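Local coordinates for lipase (Streptomyces rimosus, PDB 5MAL), which hydrolyses triacylglycerols and other carboxylic esters, with a preference for medium-length acyl chains, as a secreted serine esterase of the SGNH superfamily, at residues A36-S41 and P228-A233. Residues are numbered along the deposited sequence; the frame is centred on the assembly and turned at random.
Sequences ALWAAS and PVLNSA
W38 and L230 make the apolar part of this helix-helix contact, their side chains crossing at about a right angle. The methyl CD2 of L230 sits 3.4 Å from CD1 of W38 and also meets CG and CB of W38, approaching the pyrrole part of the indole obliquely. With its CG anti to the backbone N (chi1 -165°), the indole reaches out from helix 34-40 toward helix 219-232, where L227 also touches it.

OD1 of N231 lies 3.1 Å from NE1 of W38, but the angle is poor for a hydrogen bond, and the indole N-H is instead bonded to the terminal carboxylate O of T234. Amide and indole planes are inclined by 41°. On its other branch, N231 ND2 donates to a water 2.9 Å away; this water in turn donates to OG of S41, which bonds to the carbonyl O of L37 at 2.8 Å.

Replacing W38 by an alanine would probably open a gap beside L230 and leave the C-terminal carboxylate without its indole N-H. H42 stacks on the indole and Y4 meets it edge-to-face. Helices 34-40 and 219-232 pack together beside the parallel sheet of the three-layer alpha/beta/alpha SGNH-hydrolase fold.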
loop_
_atom_site.group_PDB
_atom_site.type_symbol
_atom_site.label_atom_id
_atom_site.label_comp_id
_atom_site.label_asym_id
_atom_site.label_seq_id
_atom_site.Cartn_x
_atom_site.Cartn_y
_atom_site.Cartn_z
ATOM N N ALA A 36 -6.690 -6.757 -8.849
ATOM C CA ALA A 36 -6.941 -7.766 -9.868
ATOM C C ALA A 36 -7.934 -8.810 -9.351
ATOM O O ALA A 36 -8.819 -9.256 -10.080
ATOM C CB ALA A 36 -5.650 -8.422 -10.292
ATOM N N LEU A 37 -7.794 -9.200 -8.088
ATOM C CA LEU A 37 -8.745 -10.130 -7.489
ATOM C C LEU A 37 -10.151 -9.540 -7.433
ATOM O O LEU A 37 -11.151 -10.237 -7.662
ATOM C CB LEU A 37 -8.301 -10.526 -6.086
ATOM C CG LEU A 37 -7.022 -11.361 -5.993
ATOM C CD1 LEU A 37 -6.685 -11.589 -4.530
ATOM C CD2 LEU A 37 -7.181 -12.687 -6.719
ATOM N N TRP A 38 -10.233 -8.260 -7.098
ATOM C CA TRP A 38 -11.519 -7.599 -7.066
ATOM C C TRP A 38 -12.136 -7.604 -8.460
ATOM O O TRP A 38 -13.289 -7.972 -8.630
ATOM C CB TRP A 38 -11.381 -6.169 -6.549
ATOM C CG TRP A 38 -12.683 -5.566 -6.152
ATOM C CD1 TRP A 38 -13.233 -5.537 -4.895
ATOM C CD2 TRP A 38 -13.598 -4.883 -7.003
ATOM N NE1 TRP A 38 -14.437 -4.880 -4.924
ATOM C CE2 TRP A 38 -14.688 -4.476 -6.207
ATOM C CE3 TRP A 38 -13.612 -4.588 -8.370
ATOM C CZ2 TRP A 38 -15.771 -3.774 -6.729
ATOM C CZ3 TRP A 38 -14.705 -3.893 -8.887
ATOM C CH2 TRP A 38 -15.763 -3.499 -8.066
ATOM N N ALA A 39 -11.366 -7.210 -9.466
ATOM C CA ALA A 39 -11.926 -7.103 -10.802
ATOM C C ALA A 39 -12.373 -8.490 -11.278
ATOM O O ALA A 39 -13.451 -8.641 -11.863
ATOM C CB ALA A 39 -10.910 -6.487 -11.778
ATOM N N ALA A 40 -11.572 -9.503 -10.966
ATOM C CA ALA A 40 -11.846 -10.861 -11.429
ATOM C C ALA A 40 -13.064 -11.482 -10.747
ATOM O O ALA A 40 -13.581 -12.501 -11.207
ATOM C CB ALA A 40 -10.631 -11.738 -11.220
ATOM N N SER A 41 -13.520 -10.872 -9.659
ATOM C CA SER A 41 -14.631 -11.424 -8.888
ATOM C C SER A 41 -15.848 -10.511 -8.898
ATOM O O SER A 41 -16.823 -10.757 -8.192
ATOM C CB SER A 41 -14.198 -11.700 -7.444
ATOM O OG SER A 41 -13.760 -10.517 -6.794
ATOM N N PRO A 228 -10.165 -8.286 1.216
ATOM C CA PRO A 228 -11.389 -8.177 2.014
ATOM C C PRO A 228 -11.660 -6.746 2.465
ATOM O O PRO A 228 -12.812 -6.333 2.619
ATOM C CB PRO A 228 -11.111 -9.105 3.199
ATOM C CG PRO A 228 -10.176 -10.140 2.634
ATOM C CD PRO A 228 -9.259 -9.317 1.756
ATOM N N VAL A 229 -10.601 -5.965 2.638
ATOM C CA VAL A 229 -10.778 -4.571 3.017
ATOM C C VAL A 229 -11.371 -3.750 1.864
ATOM O O VAL A 229 -12.232 -2.909 2.087
ATOM C CB VAL A 229 -9.460 -3.976 3.494
ATOM C CG1 VAL A 229 -9.631 -2.526 3.847
ATOM C CG2 VAL A 229 -9.000 -4.751 4.716
ATOM N N LEU A 230 -10.934 -4.002 0.634
ATOM C CA LEU A 230 -11.574 -3.347 -0.490
ATOM C C LEU A 230 -13.031 -3.785 -0.573
ATOM O O LEU A 230 -13.910 -2.954 -0.748
ATOM C CB LEU A 230 -10.848 -3.634 -1.800
ATOM C CG LEU A 230 -11.521 -3.000 -3.017
ATOM C CD1 LEU A 230 -11.583 -1.474 -2.866
ATOM C CD2 LEU A 230 -10.730 -3.389 -4.248
ATOM N N ASN A 231 -13.287 -5.085 -0.443
ATOM C CA ASN A 231 -14.659 -5.571 -0.517
ATOM C C ASN A 231 -15.557 -4.980 0.559
ATOM O O ASN A 231 -16.744 -4.783 0.330
ATOM C CB ASN A 231 -14.694 -7.097 -0.440
ATOM C CG ASN A 231 -14.572 -7.742 -1.796
ATOM O OD1 ASN A 231 -14.961 -7.153 -2.811
ATOM N ND2 ASN A 231 -14.044 -8.954 -1.832
ATOM N N SER A 232 -14.996 -4.665 1.721
ATOM C CA SER A 232 -15.800 -4.151 2.815
ATOM C C SER A 232 -16.354 -2.770 2.464
ATOM O O SER A 232 -17.368 -2.335 2.999
ATOM C CB SER A 232 -14.980 -4.086 4.103
ATOM O OG SER A 232 -14.211 -2.899 4.158
ATOM N N ALA A 233 -15.671 -2.093 1.551
ATOM C CA ALA A 233 -16.076 -0.769 1.120
ATOM C C ALA A 233 -16.824 -0.947 -0.190
ATOM O O ALA A 233 -17.237 0.018 -0.825
ATOM C CB ALA A 233 -14.870 0.134 0.957
HETATM O O HOH W 1 -14.338 -10.654 -4.203
#